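Local coordinates for chromosome partition protein Smc (Pyrococcus furiosus, PDB 3NWC) that forms the dimerizing, DNA-binding hinge of an SMC protein, a homodimer probably required for chromosome condensation and partitioning, at residues A[108-113]-A[129-134]. Residues are numbered along the deposited sequence; the frame is centred on the assembly and turned at random.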
loop_
_atom_site.group_PDB
_atom_site.type_symbol
_atom_site.label_atom_id
_atom_site.label_comp_id
_atom_site.label_asym_id
_atom_site.label_seq_id
_atom_site.Cartn_x
_atom_site.Cartn_y
_atom_site.Cartn_z
ATOM N N LEU A 108 -22.552 -4.849 3.339
ATOM C CA LEU A 108 -22.849 -4.034 2.173
ATOM C C LEU A 108 -21.631 -3.874 1.276
ATOM O O LEU A 108 -20.624 -3.296 1.700
ATOM C CB LEU A 108 -23.320 -2.656 2.647
ATOM C CG LEU A 108 -23.566 -1.530 1.639
ATOM C CD1 LEU A 108 -24.746 -1.867 0.712
ATOM C CD2 LEU A 108 -23.839 -0.233 2.388
ATOM N N PRO A 109 -21.714 -4.366 0.028
ATOM C CA PRO A 109 -20.591 -4.184 -0.896
ATOM C C PRO A 109 -20.224 -2.716 -1.072
ATOM O O PRO A 109 -21.080 -1.867 -1.328
ATOM C CB PRO A 109 -21.126 -4.732 -2.213
ATOM C CG PRO A 109 -22.082 -5.812 -1.780
ATOM C CD PRO A 109 -22.753 -5.251 -0.539
ATOM N N ALA A 110 -18.935 -2.419 -0.955
ATOM C CA ALA A 110 -18.506 -1.034 -1.051
ATOM C C ALA A 110 -18.854 -0.402 -2.391
ATOM O O ALA A 110 -19.149 0.788 -2.464
ATOM C CB ALA A 110 -16.985 -0.923 -0.770
ATOM N N VAL A 111 -18.830 -1.189 -3.460
ATOM C CA VAL A 111 -19.159 -0.658 -4.772
ATOM C C VAL A 111 -20.593 -0.133 -4.824
ATOM O O VAL A 111 -20.907 0.702 -5.657
ATOM C CB VAL A 111 -18.957 -1.686 -5.908
ATOM C CG1 VAL A 111 -17.506 -2.137 -5.974
ATOM C CG2 VAL A 111 -19.896 -2.878 -5.734
ATOM N N ASP A 112 -21.451 -0.612 -3.930
ATOM C CA ASP A 112 -22.846 -0.165 -3.923
ATOM C C ASP A 112 -22.992 1.287 -3.483
ATOM O O ASP A 112 -24.017 1.915 -3.741
ATOM C CB ASP A 112 -23.689 -1.035 -3.011
ATOM C CG ASP A 112 -23.945 -2.402 -3.600
ATOM O OD1 ASP A 112 -23.450 -2.669 -4.712
ATOM O OD2 ASP A 112 -24.631 -3.191 -2.934
ATOM N N VAL A 113 -21.980 1.816 -2.804
ATOM C CA VAL A 113 -22.110 3.164 -2.257
ATOM C C VAL A 113 -21.253 4.201 -2.983
ATOM O O VAL A 113 -21.053 5.308 -2.484
ATOM C CB VAL A 113 -21.870 3.204 -0.730
ATOM C CG1 VAL A 113 -22.840 2.271 -0.008
ATOM C CG2 VAL A 113 -20.414 2.865 -0.384
ATOM N N GLY A 129 -13.905 -4.127 -5.358
ATOM C CA GLY A 129 -14.865 -5.156 -5.764
ATOM C C GLY A 129 -15.151 -6.287 -4.797
ATOM O O GLY A 129 -16.213 -6.904 -4.865
ATOM N N ASP A 130 -14.219 -6.587 -3.901
ATOM C CA ASP A 130 -14.515 -7.586 -2.890
ATOM C C ASP A 130 -14.548 -7.007 -1.486
ATOM O O ASP A 130 -14.532 -7.746 -0.512
ATOM C CB ASP A 130 -13.585 -8.810 -3.005
ATOM C CG ASP A 130 -12.143 -8.519 -2.597
ATOM O OD1 ASP A 130 -11.751 -7.344 -2.446
ATOM O OD2 ASP A 130 -11.381 -9.495 -2.437
ATOM N N THR A 131 -14.638 -5.679 -1.389
ATOM C CA THR A 131 -14.765 -5.043 -0.083
ATOM C C THR A 131 -16.212 -4.965 0.392
ATOM O O THR A 131 -17.091 -4.509 -0.323
ATOM C CB THR A 131 -14.153 -3.618 -0.058
ATOM O OG1 THR A 131 -12.792 -3.696 -0.473
ATOM C CG2 THR A 131 -14.201 -3.038 1.348
ATOM N N VAL A 132 -16.417 -5.377 1.634
ATOM C CA VAL A 132 -17.694 -5.249 2.293
ATOM C C VAL A 132 -17.603 -4.309 3.477
ATOM O O VAL A 132 -16.616 -4.306 4.223
ATOM C CB VAL A 132 -18.188 -6.653 2.743
ATOM C CG1 VAL A 132 -19.512 -6.554 3.460
ATOM C CG2 VAL A 132 -18.280 -7.575 1.538
ATOM N N ILE A 133 -18.637 -3.486 3.633
ATOM C CA ILE A 133 -18.722 -2.558 4.749
ATOM C C ILE A 133 -19.541 -3.211 5.852
ATOM O O ILE A 133 -20.653 -3.699 5.612
ATOM C CB ILE A 133 -19.391 -1.246 4.321
ATOM C CG1 ILE A 133 -18.655 -0.646 3.116
ATOM C CG2 ILE A 133 -19.445 -0.265 5.484
ATOM C CD1 ILE A 133 -19.353 0.558 2.498
ATOM N N VAL A 134 -18.966 -3.241 7.048
ATOM C CA VAL A 134 -19.618 -3.780 8.229
ATOM C C VAL A 134 -19.632 -2.705 9.320
ATOM O O VAL A 134 -18.864 -1.740 9.266
ATOM C CB VAL A 134 -18.903 -5.044 8.735
ATOM C CG1 VAL A 134 -18.727 -6.043 7.589
ATOM C CG2 VAL A 134 -17.554 -4.690 9.326
HETATM O O HOH W 1 -17.668 -4.158 -3.236
#
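Leu108 and Ile133 form an antiparallel hydrogen-bonded pair. Ile133 N reaches Leu108 O at 2.8 Å, nearly straight at hydrogen (171°), although the donor is tilted from the carbonyl plane. The return bond, from Leu108 N to Ile133 O, is longer at 3.2 Å but lies in the carbonyl plane, on a lone pair. Proline's lack of an N-H does not interrupt the pairing, because Pro109 and Val132 form a non-hydrogen-bonded pair; Pro109 CA instead makes a CA-H...O contact with Thr131 O at 3.6 Å. Beyond it, Ala110 N continues the pairing with a 2.9 Å bond to Thr131 O. That oxygen also accepts a hydrogen bond from a water, which in turn accepts one from Val111 N; the carbonyl therefore reaches two successive amides, one directly and one through solvent.

The bonds join 108-109, an outermost strand within this chain of the mixed sheet in the SMC hinge domain, antiparallel to 131-134, whose other neighbour is 148-151. The edge strand ends at once in a 3-10 turn at 110-112, marked by Asp112 N bonding back to Pro109 O.

Apolar packing follows the turn. With CG1 of Ile133 anti to the carbonyl carbon (chi1 -55°) and the chain extended beyond it, CD1 meets Val113 CG2 tip to tip at 3.8 Å and approaches Ala110 CA. Ala110 CB points at the partner strand and rests 4.0 Å from Thr131 CB, while the hydroxyl of Thr131 is hydrogen-bonded to Arg148. Val111 CG1 lies 4.0 Å from Gly129 CA, extending contact to the loop ahead of the strand. Helix 52-59 adds Ile55, which touches both Ala110 and Val113.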